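PDB 6DDN: probable sulfate-binding lipoprotein SubI, which probably binds sulfate and carries it in the cell envelope, as a lipoprotein of the prokaryotic sulfate-binding family. Local coordinates for residues S67-A72 against K291-A296; I136-V141 against I261-A266; V142-R147 against V253-T258; S235-A240 against G297-D302. One frame throughout, in Å; residues are numbered along the deposited sequence.

Contact 1: S67-A72 against K291-A296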
loop_
_atom_site.group_PDB
_atom_site.type_symbol
_atom_site.label_atom_id
_atom_site.label_comp_id
_atom_site.label_asym_id
_atom_site.label_seq_id
_atom_site.Cartn_x
_atom_site.Cartn_y
_atom_site.Cartn_z
ATOM N N SER A 67 3.875 14.228 0.541
ATOM C CA SER A 67 4.707 15.411 0.719
ATOM C C SER A 67 5.019 16.117 -0.594
ATOM O O SER A 67 5.539 17.238 -0.563
ATOM C CB SER A 67 6.007 15.037 1.433
ATOM O OG SER A 67 6.744 14.092 0.684
ATOM N N ALA A 68 4.724 15.497 -1.735
ATOM C CA ALA A 68 4.840 16.162 -3.026
ATOM C C ALA A 68 3.524 16.745 -3.510
ATOM O O ALA A 68 3.529 17.746 -4.234
ATOM C CB ALA A 68 5.371 15.188 -4.083
ATOM N N VAL A 69 2.400 16.147 -3.117
ATOM C CA VAL A 69 1.097 16.617 -3.569
ATOM C C VAL A 69 0.631 17.813 -2.743
ATOM O O VAL A 69 0.015 18.744 -3.275
ATOM C CB VAL A 69 0.086 15.457 -3.522
ATOM C CG1 VAL A 69 -1.324 15.977 -3.308
ATOM C CG2 VAL A 69 0.170 14.631 -4.795
ATOM N N ILE A 70 0.922 17.810 -1.439
ATOM C CA ILE A 70 0.456 18.895 -0.572
ATOM C C ILE A 70 0.984 20.255 -1.017
ATOM O O ILE A 70 0.187 21.206 -1.088
ATOM C CB ILE A 70 0.789 18.579 0.898
ATOM C CG1 ILE A 70 -0.047 17.394 1.386
ATOM C CG2 ILE A 70 0.555 19.798 1.777
ATOM C CD1 ILE A 70 0.518 16.714 2.614
ATOM N N PRO A 71 2.278 20.430 -1.326
ATOM C CA PRO A 71 2.710 21.728 -1.873
ATOM C C PRO A 71 1.973 22.116 -3.143
ATOM O O PRO A 71 1.639 23.294 -3.324
ATOM C CB PRO A 71 4.210 21.518 -2.126
ATOM C CG PRO A 71 4.603 20.457 -1.167
ATOM C CD PRO A 71 3.427 19.532 -1.106
ATOM N N ALA A 72 1.705 21.155 -4.030
ATOM C CA ALA A 72 0.916 21.455 -5.222
ATOM C C ALA A 72 -0.513 21.824 -4.855
ATOM O O ALA A 72 -1.111 22.716 -5.469
ATOM C CB ALA A 72 0.929 20.264 -6.177
ATOM N N LYS A 291 0.056 12.875 -11.933
ATOM C CA LYS A 291 1.441 12.914 -12.386
ATOM C C LYS A 291 2.400 12.908 -11.202
ATOM O O LYS A 291 3.442 12.243 -11.238
ATOM C CB LYS A 291 1.681 14.151 -13.252
ATOM C CG LYS A 291 1.209 14.034 -14.686
ATOM C CD LYS A 291 1.530 15.311 -15.447
ATOM C CE LYS A 291 1.006 15.270 -16.873
ATOM N NZ LYS A 291 0.896 16.643 -17.445
ATOM N N LEU A 292 2.059 13.641 -10.139
ATOM C CA LEU A 292 2.957 13.756 -8.993
ATOM C C LEU A 292 3.093 12.426 -8.262
ATOM O O LEU A 292 4.205 12.012 -7.914
ATOM C CB LEU A 292 2.456 14.846 -8.047
ATOM C CG LEU A 292 2.504 16.273 -8.591
ATOM C CD1 LEU A 292 1.696 17.193 -7.703
ATOM C CD2 LEU A 292 3.939 16.762 -8.716
ATOM N N TRP A 293 1.969 11.750 -8.010
ATOM C CA TRP A 293 2.024 10.416 -7.418
ATOM C C TRP A 293 2.877 9.482 -8.267
ATOM O O TRP A 293 3.738 8.762 -7.747
ATOM C CB TRP A 293 0.612 9.850 -7.261
ATOM C CG TRP A 293 -0.162 10.423 -6.114
ATOM C CD1 TRP A 293 -1.214 11.286 -6.190
ATOM C CD2 TRP A 293 0.045 10.161 -4.720
ATOM N NE1 TRP A 293 -1.674 11.584 -4.930
ATOM C CE2 TRP A 293 -0.918 10.906 -4.009
ATOM C CE3 TRP A 293 0.950 9.372 -4.004
ATOM C CZ2 TRP A 293 -1.001 10.886 -2.617
ATOM C CZ3 TRP A 293 0.863 9.349 -2.621
ATOM C CH2 TRP A 293 -0.101 10.106 -1.944
ATOM N N ALA A 294 2.645 9.484 -9.583
ATOM C CA ALA A 294 3.449 8.671 -10.486
ATOM C C ALA A 294 4.928 9.000 -10.341
ATOM O O ALA A 294 5.762 8.105 -10.170
ATOM C CB ALA A 294 2.984 8.876 -11.927
ATOM N N GLN A 295 5.267 10.293 -10.382
ATOM C CA GLN A 295 6.658 10.707 -10.228
ATOM C C GLN A 295 7.225 10.287 -8.878
ATOM O O GLN A 295 8.438 10.080 -8.754
ATOM C CB GLN A 295 6.770 12.220 -10.408
ATOM C CG GLN A 295 6.538 12.680 -11.837
ATOM C CD GLN A 295 6.069 14.117 -11.924
ATOM O OE1 GLN A 295 6.227 14.897 -10.985
ATOM N NE2 GLN A 295 5.482 14.474 -13.059
ATOM N N ALA A 296 6.371 10.151 -7.863
ATOM C CA ALA A 296 6.795 9.694 -6.547
ATOM C C ALA A 296 6.915 8.177 -6.449
ATOM O O ALA A 296 7.327 7.673 -5.401
ATOM C CB ALA A 296 5.825 10.202 -5.475
#
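The indole of Trp293 has a different neighbour on each face. Over one lies Val69 CG2, 3.5 Å above the ring plane and displaced toward the rim at the five-membered ring; on the opposite face the ring of Phe138 is stacked. Val69 CG2 is 3.6 Å from Trp293 NE1 and makes a CH-pi contact, 3.9 Å from the five-membered ring centroid and 25° off its normal. The pyrrole N-H itself is spent on Gln284 OE1, which should help fix the rotation of the indole, while Trp66 and Phe298 make edge-to-face contacts with it.

Helix 63-74, which carries Val69, is the connection in a beta-alpha-beta crossover between the parallel strands 53-58 and 83-88. Helix 287-295 comes from far later in the chain and runs nearly antiparallel beside it, with local axes 9.3 Å apart and 153° between their directions. The backbones are nearest at Val69 and Leu292.

Beside the indole the contact is mainly aliphatic, with one backbone carbonyl touching the leucine. With CG anti to its carbonyl carbon (chi1 -67°), Leu292 reaches between Ala68 and Ala72: its CD1 sits 3.5 Å from Ala72 CB and 4.0 Å from Ala68 O. The same Val69 CG2 that covers the indole also touches Leu292 CB at 4.0 Å, so one methyl touches both the indole and the leucine. Val69 and Trp293 are buried, whereas Leu292, Ala68 and Ala72 lie toward the partly exposed side. Phe283, on helix 274-284, packs against both Val69 and Ala72.

Contact 2: I136-V141 against I261-A266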
loop_
_atom_site.group_PDB
_atom_site.type_symbol
_atom_site.label_atom_id
_atom_site.label_comp_id
_atom_site.label_asym_id
_atom_site.label_seq_id
_atom_site.Cartn_x
_atom_site.Cartn_y
_atom_site.Cartn_z
ATOM N N ILE A 136 -10.033 4.878 -4.937
ATOM C CA ILE A 136 -8.638 4.480 -5.082
ATOM C C ILE A 136 -7.957 5.491 -6.005
ATOM O O ILE A 136 -8.209 5.490 -7.219
ATOM C CB ILE A 136 -8.511 3.048 -5.620
ATOM C CG1 ILE A 136 -8.883 2.047 -4.524
ATOM C CG2 ILE A 136 -7.097 2.774 -6.102
ATOM C CD1 ILE A 136 -9.785 0.934 -4.990
ATOM N N PRO A 137 -7.107 6.378 -5.477
ATOM C CA PRO A 137 -6.455 7.381 -6.329
ATOM C C PRO A 137 -5.114 6.920 -6.875
ATOM O O PRO A 137 -4.590 7.511 -7.825
ATOM C CB PRO A 137 -6.285 8.570 -5.378
ATOM C CG PRO A 137 -6.063 7.921 -4.050
ATOM C CD PRO A 137 -6.873 6.640 -4.046
ATOM N N PHE A 138 -4.545 5.880 -6.276
ATOM C CA PHE A 138 -3.263 5.347 -6.718
ATOM C C PHE A 138 -3.104 3.945 -6.145
ATOM O O PHE A 138 -3.963 3.448 -5.411
ATOM C CB PHE A 138 -2.103 6.262 -6.305
ATOM C CG PHE A 138 -1.980 6.464 -4.818
ATOM C CD1 PHE A 138 -1.310 5.541 -4.026
ATOM C CD2 PHE A 138 -2.521 7.584 -4.214
ATOM C CE1 PHE A 138 -1.195 5.728 -2.658
ATOM C CE2 PHE A 138 -2.409 7.777 -2.849
ATOM C CZ PHE A 138 -1.745 6.849 -2.071
ATOM N N GLY A 139 -1.990 3.316 -6.487
ATOM C CA GLY A 139 -1.699 1.994 -5.982
ATOM C C GLY A 139 -0.270 1.607 -6.278
ATOM O O GLY A 139 0.581 2.460 -6.535
ATOM N N SER A 140 -0.016 0.306 -6.249
ATOM C CA SER A 140 1.327 -0.212 -6.479
ATOM C C SER A 140 1.221 -1.693 -6.816
ATOM O O SER A 140 0.134 -2.205 -7.106
ATOM C CB SER A 140 2.221 0.033 -5.259
ATOM O OG SER A 140 3.585 -0.193 -5.566
ATOM N N VAL A 141 2.358 -2.383 -6.784
ATOM C CA VAL A 141 2.408 -3.832 -6.920
ATOM C C VAL A 141 3.357 -4.375 -5.864
ATOM O O VAL A 141 4.261 -3.679 -5.392
ATOM C CB VAL A 141 2.862 -4.281 -8.327
ATOM C CG1 VAL A 141 1.821 -3.917 -9.367
ATOM C CG2 VAL A 141 4.208 -3.661 -8.671
ATOM N N ILE A 261 -1.719 -3.723 -5.836
ATOM C CA ILE A 261 -1.970 -2.987 -4.605
ATOM C C ILE A 261 -2.833 -1.776 -4.931
ATOM O O ILE A 261 -2.519 -1.008 -5.848
ATOM C CB ILE A 261 -0.651 -2.564 -3.941
ATOM C CG1 ILE A 261 0.186 -3.797 -3.600
ATOM C CG2 ILE A 261 -0.919 -1.718 -2.702
ATOM C CD1 ILE A 261 1.436 -3.488 -2.800
ATOM N N GLU A 262 -3.929 -1.613 -4.192
ATOM C CA GLU A 262 -4.842 -0.489 -4.365
ATOM C C GLU A 262 -5.041 0.178 -3.014
ATOM O O GLU A 262 -5.594 -0.435 -2.096
ATOM C CB GLU A 262 -6.184 -0.944 -4.946
ATOM C CG GLU A 262 -6.075 -1.667 -6.279
ATOM C CD GLU A 262 -7.428 -1.914 -6.915
ATOM O OE1 GLU A 262 -7.741 -1.256 -7.930
ATOM O OE2 GLU A 262 -8.181 -2.765 -6.395
ATOM N N ASN A 263 -4.600 1.430 -2.897
ATOM C CA ASN A 263 -4.607 2.127 -1.621
ATOM C C ASN A 263 -5.790 3.081 -1.552
ATOM O O ASN A 263 -5.796 4.096 -2.265
ATOM C CB ASN A 263 -3.298 2.886 -1.426
ATOM C CG ASN A 263 -2.087 1.981 -1.528
ATOM O OD1 ASN A 263 -1.235 2.160 -2.397
ATOM N ND2 ASN A 263 -2.008 0.996 -0.640
ATOM N N PRO A 264 -6.794 2.813 -0.723
ATOM C CA PRO A 264 -7.990 3.662 -0.698
ATOM C C PRO A 264 -7.779 4.967 0.058
ATOM O O PRO A 264 -6.925 5.092 0.939
ATOM C CB PRO A 264 -9.026 2.785 0.015
ATOM C CG PRO A 264 -8.210 1.883 0.880
ATOM C CD PRO A 264 -6.937 1.620 0.129
ATOM N N LEU A 265 -8.606 5.948 -0.307
ATOM C CA LEU A 265 -8.632 7.260 0.322
ATOM C C LEU A 265 -10.081 7.688 0.486
ATOM O O LEU A 265 -10.891 7.519 -0.429
ATOM C CB LEU A 265 -7.869 8.299 -0.511
ATOM C CG LEU A 265 -8.103 9.780 -0.201
ATOM C CD1 LEU A 265 -7.226 10.245 0.952
ATOM C CD2 LEU A 265 -7.855 10.626 -1.442
ATOM N N ALA A 266 -10.406 8.241 1.650
ATOM C CA ALA A 266 -11.768 8.667 1.928
ATOM C C ALA A 266 -11.745 9.862 2.868
ATOM O O ALA A 266 -10.820 10.026 3.668
ATOM C CB ALA A 266 -12.600 7.533 2.535
#
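Ser140 and Ile261 form an antiparallel hydrogen-bonded pair at the close-packed end of this contact. Ser140 N reaches Ile261 O at 2.9 Å, and Ile261 N reaches Ser140 O at 2.7 Å. Next to them Gly139, having no side chain, lets the backbones close to 4.3 Å between Gly139 CA and Glu262 CA, with Gly139 CA 3.1 Å from Ile261 O in a CA-H...O contact.

Farther along, the pairing slackens: Asn263 N bonds Phe138 O at a long 3.3 Å. Phe138 CE1 lies 3.6 Å from Asn263 OD1, ring and amide planes 50° apart, and Asn263 ND2 is held by Ser110 O. The partly exposed side is formed by Ile136 and Glu262, with Ile136 CG2 4.0 Å from Glu262 CB. The Pro137 and Leu265 side chains cross at about a right angle, CG against CB.

These long strands run between the lobes, consistent with the hinge of a type II periplasmic binding protein. Backbone hydrogen bonds join Gly139 to Arg299 of strand 299-300 and Ala266 to Val107 of strand 106-108; Ser140 OG is hydrogen-bonded to Asn238 N at the start of helix 237-245.

Contact 3: V142-R147 against V253-T258. With SO4 (sulfate ion), chain G.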
loop_
_atom_site.group_PDB
_atom_site.type_symbol
_atom_site.label_atom_id
_atom_site.label_comp_id
_atom_site.label_asym_id
_atom_site.label_seq_id
_atom_site.Cartn_x
_atom_site.Cartn_y
_atom_site.Cartn_z
ATOM N N VAL A 142 3.143 -5.634 -5.489
ATOM C CA VAL A 142 4.051 -6.297 -4.565
ATOM C C VAL A 142 5.369 -6.577 -5.273
ATOM O O VAL A 142 5.395 -7.039 -6.421
ATOM C CB VAL A 142 3.412 -7.587 -4.026
ATOM C CG1 VAL A 142 4.373 -8.309 -3.110
ATOM C CG2 VAL A 142 2.113 -7.270 -3.302
ATOM N N THR A 143 6.477 -6.289 -4.593
ATOM C CA THR A 143 7.800 -6.471 -5.168
ATOM C C THR A 143 8.747 -7.018 -4.110
ATOM O O THR A 143 8.483 -6.936 -2.907
ATOM C CB THR A 143 8.349 -5.158 -5.740
ATOM O OG1 THR A 143 9.575 -5.410 -6.436
ATOM C CG2 THR A 143 8.601 -4.160 -4.623
ATOM N N PHE A 144 9.856 -7.592 -4.577
ATOM C CA PHE A 144 10.925 -8.065 -3.703
ATOM C C PHE A 144 11.951 -6.950 -3.555
ATOM O O PHE A 144 12.650 -6.621 -4.515
ATOM C CB PHE A 144 11.608 -9.306 -4.273
ATOM C CG PHE A 144 10.715 -10.503 -4.408
ATOM C CD1 PHE A 144 9.682 -10.727 -3.518
ATOM C CD2 PHE A 144 10.933 -11.424 -5.422
ATOM C CE1 PHE A 144 8.872 -11.841 -3.646
ATOM C CE2 PHE A 144 10.126 -12.538 -5.556
ATOM C CZ PHE A 144 9.094 -12.747 -4.667
ATOM N N VAL A 145 12.060 -6.377 -2.365
ATOM C CA VAL A 145 13.211 -5.529 -2.086
ATOM C C VAL A 145 14.402 -6.428 -1.806
ATOM O O VAL A 145 14.305 -7.413 -1.064
ATOM C CB VAL A 145 12.940 -4.565 -0.919
ATOM C CG1 VAL A 145 14.157 -3.685 -0.686
ATOM C CG2 VAL A 145 11.737 -3.705 -1.224
ATOM N N VAL A 146 15.534 -6.091 -2.418
ATOM C CA VAL A 146 16.689 -6.970 -2.487
ATOM C C VAL A 146 17.932 -6.124 -2.255
ATOM O O VAL A 146 17.928 -4.908 -2.448
ATOM C CB VAL A 146 16.747 -7.696 -3.851
ATOM C CG1 VAL A 146 17.451 -6.842 -4.896
ATOM C CG2 VAL A 146 17.397 -9.043 -3.714
ATOM N N ARG A 147 19.003 -6.776 -1.815
ATOM C CA ARG A 147 20.218 -6.015 -1.583
ATOM C C ARG A 147 20.935 -5.745 -2.901
ATOM O O ARG A 147 20.754 -6.455 -3.893
ATOM C CB ARG A 147 21.118 -6.733 -0.582
ATOM C CG ARG A 147 20.599 -6.518 0.821
ATOM C CD ARG A 147 21.298 -7.315 1.901
ATOM N NE ARG A 147 20.427 -7.450 3.071
ATOM C CZ ARG A 147 19.962 -6.435 3.802
ATOM N NH1 ARG A 147 20.292 -5.181 3.521
ATOM N NH2 ARG A 147 19.171 -6.679 4.836
ATOM N N VAL A 253 13.244 -6.508 -7.490
ATOM C CA VAL A 253 12.786 -7.322 -8.607
ATOM C C VAL A 253 11.343 -7.711 -8.331
ATOM O O VAL A 253 11.024 -8.185 -7.234
ATOM C CB VAL A 253 13.653 -8.580 -8.800
ATOM C CG1 VAL A 253 13.484 -9.134 -10.209
ATOM C CG2 VAL A 253 15.114 -8.278 -8.505
ATOM N N THR A 254 10.479 -7.503 -9.309
ATOM C CA THR A 254 9.097 -7.939 -9.145
ATOM C C THR A 254 8.949 -9.368 -9.653
ATOM O O THR A 254 9.374 -9.664 -10.776
ATOM C CB THR A 254 8.147 -7.021 -9.899
ATOM O OG1 THR A 254 8.448 -5.659 -9.575
ATOM C CG2 THR A 254 6.708 -7.313 -9.514
ATOM N N PRO A 255 8.374 -10.275 -8.864
ATOM C CA PRO A 255 8.193 -11.639 -9.347
ATOM C C PRO A 255 7.300 -11.651 -10.569
ATOM O O PRO A 255 6.490 -10.727 -10.774
ATOM C CB PRO A 255 7.534 -12.350 -8.155
ATOM C CG PRO A 255 6.898 -11.260 -7.364
ATOM C CD PRO A 255 7.802 -10.075 -7.523
ATOM N N PRO A 256 7.431 -12.667 -11.428
ATOM C CA PRO A 256 6.593 -12.712 -12.640
ATOM C C PRO A 256 5.107 -12.607 -12.345
ATOM O O PRO A 256 4.381 -11.919 -13.072
ATOM C CB PRO A 256 6.962 -14.065 -13.263
ATOM C CG PRO A 256 8.341 -14.339 -12.765
ATOM C CD PRO A 256 8.384 -13.787 -11.371
ATOM N N GLN A 257 4.637 -13.265 -11.291
ATOM C CA GLN A 257 3.282 -13.082 -10.792
ATOM C C GLN A 257 3.341 -12.228 -9.533
ATOM O O GLN A 257 4.097 -12.535 -8.606
ATOM C CB GLN A 257 2.609 -14.421 -10.490
ATOM C CG GLN A 257 2.587 -15.396 -11.655
ATOM C CD GLN A 257 1.598 -16.527 -11.440
ATOM O OE1 GLN A 257 0.419 -16.294 -11.178
ATOM N NE2 GLN A 257 2.078 -17.761 -11.544
ATOM N N THR A 258 2.559 -11.153 -9.511
ATOM C CA THR A 258 2.482 -10.280 -8.352
ATOM C C THR A 258 1.043 -9.815 -8.184
ATOM O O THR A 258 0.179 -10.082 -9.025
ATOM C CB THR A 258 3.431 -9.082 -8.478
ATOM O OG1 THR A 258 3.543 -8.424 -7.211
ATOM C CG2 THR A 258 2.912 -8.095 -9.508
HETATM S S SO4 G . 6.151 -16.573 -9.738
HETATM O O1 SO4 G . 5.268 -15.501 -9.302
HETATM O O2 SO4 G . 7.409 -16.461 -9.016
HETATM O O3 SO4 G . 5.543 -17.869 -9.449
HETATM O O4 SO4 G . 6.382 -16.444 -11.173
#
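Phe144 and Val253 form an antiparallel hydrogen-bonded pair, after which the second segment leaves the mixed sheet through Thr254, Pro255 and Pro256 and rejoins it at strand 257-267. Both strands flanking this excursion therefore pair with the same long strand, 138-147.

The Phe144 side chain fills the bend. Its CG is anti to the carbonyl carbon (chi1 -63°), which brings one ring face under Pro255: Pro255 CD stands over the ring centre, 4.0 Å from the centroid and 13° off the normal, a CH-pi contact, while Pro255 CB touches Phe144 CE2 at 3.7 Å. Trp157 meets the Phe144 ring edge-to-face and also packs on Pro255.

Thr143 directs its hydroxyl to the place where the second segment turns away. OG1 lies opposite the backbone N across the CA-CB bond (chi1 -173°) and shares a weak hydrogen bond with Thr254 OG1; Val253 O lies 3.2 Å from Thr143 OG1. The two threonine side chains cross at about a right angle. The other branch of Thr254, CG2, anti to its backbone N, lies 3.4 Å from Val142 O. Thr258 OG1 approaches that same carbonyl, but the modelled separation is too short to be relied on.

At the far end a sulfate, probably from the crystallisation liquor, also hydrogen-bonded to Trp157 N, takes a hydrogen bond through O1 from Gln257 N at 3.1 Å.

Contact 4: S235-A240 against G297-D302. With SO4 (sulfate ion), chain C.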
loop_
_atom_site.group_PDB
_atom_site.type_symbol
_atom_site.label_atom_id
_atom_site.label_comp_id
_atom_site.label_asym_id
_atom_site.label_seq_id
_atom_site.Cartn_x
_atom_site.Cartn_y
_atom_site.Cartn_z
ATOM N N SER A 235 7.563 -5.825 -0.167
ATOM C CA SER A 235 7.200 -4.437 0.081
ATOM C C SER A 235 6.459 -3.885 -1.128
ATOM O O SER A 235 6.349 -4.539 -2.168
ATOM C CB SER A 235 8.442 -3.596 0.386
ATOM O OG SER A 235 8.092 -2.264 0.714
ATOM N N TYR A 236 5.943 -2.669 -0.971
ATOM C CA TYR A 236 5.369 -1.951 -2.098
ATOM C C TYR A 236 6.462 -1.577 -3.091
ATOM O O TYR A 236 7.617 -1.353 -2.724
ATOM C CB TYR A 236 4.660 -0.670 -1.647
ATOM C CG TYR A 236 3.704 -0.790 -0.480
ATOM C CD1 TYR A 236 4.171 -0.845 0.826
ATOM C CD2 TYR A 236 2.331 -0.797 -0.684
ATOM C CE1 TYR A 236 3.297 -0.935 1.893
ATOM C CE2 TYR A 236 1.449 -0.887 0.376
ATOM C CZ TYR A 236 1.940 -0.955 1.663
ATOM O OH TYR A 236 1.066 -1.043 2.722
ATOM N N GLU A 237 6.080 -1.498 -4.365
ATOM C CA GLU A 237 6.996 -0.970 -5.369
ATOM C C GLU A 237 7.320 0.494 -5.102
ATOM O O GLU A 237 8.441 0.941 -5.372
ATOM C CB GLU A 237 6.392 -1.145 -6.763
ATOM C CG GLU A 237 7.325 -0.815 -7.910
ATOM C CD GLU A 237 6.572 -0.595 -9.209
ATOM O OE1 GLU A 237 5.462 -0.022 -9.164
ATOM O OE2 GLU A 237 7.088 -0.998 -10.272
ATOM N N ASN A 238 6.361 1.253 -4.568
ATOM C CA ASN A 238 6.641 2.644 -4.230
ATOM C C ASN A 238 7.637 2.741 -3.083
ATOM O O ASN A 238 8.481 3.643 -3.062
ATOM C CB ASN A 238 5.345 3.378 -3.882
ATOM C CG ASN A 238 4.512 2.643 -2.850
ATOM O OD1 ASN A 238 3.533 1.979 -3.185
ATOM N ND2 ASN A 238 4.884 2.777 -1.581
ATOM N N GLU A 239 7.560 1.814 -2.125
ATOM C CA GLU A 239 8.483 1.850 -0.997
ATOM C C GLU A 239 9.890 1.459 -1.426
ATOM O O GLU A 239 10.874 2.003 -0.912
ATOM C CB GLU A 239 7.981 0.938 0.123
ATOM C CG GLU A 239 8.911 0.854 1.330
ATOM C CD GLU A 239 8.754 2.020 2.294
ATOM O OE1 GLU A 239 8.989 1.820 3.505
ATOM O OE2 GLU A 239 8.401 3.134 1.849
ATOM N N ALA A 240 10.009 0.520 -2.367
ATOM C CA ALA A 240 11.324 0.185 -2.903
ATOM C C ALA A 240 11.918 1.366 -3.660
ATOM O O ALA A 240 13.110 1.668 -3.520
ATOM C CB ALA A 240 11.226 -1.041 -3.811
ATOM N N GLY A 297 6.567 7.442 -7.500
ATOM C CA GLY A 297 6.677 6.001 -7.491
ATOM C C GLY A 297 5.393 5.251 -7.228
ATOM O O GLY A 297 5.431 4.022 -7.106
ATOM N N PHE A 298 4.263 5.942 -7.134
ATOM C CA PHE A 298 2.970 5.309 -6.912
ATOM C C PHE A 298 2.226 5.230 -8.239
ATOM O O PHE A 298 2.169 6.215 -8.983
ATOM C CB PHE A 298 2.146 6.085 -5.882
ATOM C CG PHE A 298 2.829 6.246 -4.549
ATOM C CD1 PHE A 298 3.802 7.215 -4.364
ATOM C CD2 PHE A 298 2.489 5.435 -3.479
ATOM C CE1 PHE A 298 4.429 7.365 -3.140
ATOM C CE2 PHE A 298 3.109 5.582 -2.252
ATOM C CZ PHE A 298 4.082 6.547 -2.083
ATOM N N ARG A 299 1.664 4.068 -8.531
ATOM C CA ARG A 299 1.011 3.861 -9.816
ATOM C C ARG A 299 -0.316 4.609 -9.868
ATOM O O ARG A 299 -1.211 4.326 -9.062
ATOM C CB ARG A 299 0.810 2.370 -10.063
ATOM C CG ARG A 299 2.082 1.686 -10.519
ATOM C CD ARG A 299 2.031 0.182 -10.360
ATOM N NE ARG A 299 3.308 -0.422 -10.728
ATOM C CZ ARG A 299 3.485 -1.223 -11.774
ATOM N NH1 ARG A 299 2.463 -1.522 -12.566
ATOM N NH2 ARG A 299 4.687 -1.721 -12.031
ATOM N N PRO A 300 -0.487 5.557 -10.782
ATOM C CA PRO A 300 -1.719 6.349 -10.811
ATOM C C PRO A 300 -2.875 5.583 -11.435
ATOM O O PRO A 300 -2.695 4.620 -12.182
ATOM C CB PRO A 300 -1.334 7.554 -11.674
ATOM C CG PRO A 300 -0.314 7.000 -12.616
ATOM C CD PRO A 300 0.466 5.977 -11.824
ATOM N N VAL A 301 -4.086 6.043 -11.111
ATOM C CA VAL A 301 -5.303 5.457 -11.667
ATOM C C VAL A 301 -5.813 6.210 -12.887
ATOM O O VAL A 301 -6.668 5.677 -13.613
ATOM C CB VAL A 301 -6.422 5.369 -10.608
ATOM C CG1 VAL A 301 -5.981 4.492 -9.450
ATOM C CG2 VAL A 301 -6.808 6.755 -10.124
ATOM N N ASP A 302 -5.331 7.422 -13.134
ATOM C CA ASP A 302 -5.687 8.148 -14.344
ATOM C C ASP A 302 -5.162 7.386 -15.555
ATOM O O ASP A 302 -3.939 7.234 -15.697
ATOM C CB ASP A 302 -5.109 9.561 -14.310
ATOM C CG ASP A 302 -5.691 10.462 -15.388
ATOM O OD1 ASP A 302 -5.787 10.031 -16.559
ATOM O OD2 ASP A 302 -6.052 11.612 -15.062
HETATM S S SO4 C . 1.382 -0.481 6.198
HETATM O O1 SO4 C . 0.866 0.684 6.909
HETATM O O2 SO4 C . 2.186 -0.035 5.063
HETATM O O3 SO4 C . 2.212 -1.283 7.091
HETATM O O4 SO4 C . 0.265 -1.291 5.723
HETATM O O HOH W 1 4.276 1.771 -7.356
#
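Arg299 meets Glu237 side-on, using NE and NH2 for one carboxylate oxygen each. Arg299 NE lies 2.7 Å from Glu237 OE1 and Arg299 NH2 3.1 Å from Glu237 OE2; both bonds are almost straight and approach the syn sides of the oxygens. The carboxylate oxygens lie almost in the guanidinium plane, but the carboxylate is twisted, the planes 31° apart. This two-pronged salt bridge would favour a charged Glu237 despite its burial. NH2 also bonds Pro314 O, and a water links Glu237 OE1 to Gly297 O.

Asn238 and Phe298 meet face to face instead. The amide is only 15° from parallel to the ring, with Asn238 CG 3.3 Å from Phe298 CE2. Asn238 CB adds a CH-pi contact, 3.6 Å from the ring centroid. The amide gets there because CG takes the crowded position between backbone N and carbonyl carbon (chi1 51°). Asn238 CB also rests 3.3 Å from Gly297 O, at the point where the two backbones come nearest.

Gly297, with its positive phi, ends helix 287-295 in a Schellman motif and turns the chain toward strand 299-300. Tyr236 occupies the N-cap position of helix 237-245; its OH donates to O2 of a sulfate at 2.8 Å and bonds Ser110 OG. That ion, probably from the crystallisation liquor, is also held by Ala60 N, Ser175 OG, Ser177 N and Gly218 N, an arrangement consistent with the anion site of sulfate-binding proteins.

Overall arrangement
Along the chain contact 3 is nested within contact 2, and contact 2 within contact 1, while contact 4 crosses all three. Contacts 2 and 3 follow each other on strands 138-147 and 257-267, their centres about 18 Å apart. Contact 4 lies about 9 Å from contact 2, centre to centre, and joins the start of helix 237-245, just after strand 232-236, to strand 299-300 and the turn before it. Contact 1 sits about 14 Å from contact 2 and about 24 Å from contact 3, centre to centre, linked to contact 4 by the step from helix 287-295 to strand 299-300. Strand 138-147, neighbour of both strands, ties distant parts of the chain into one continuous two-lobed framework.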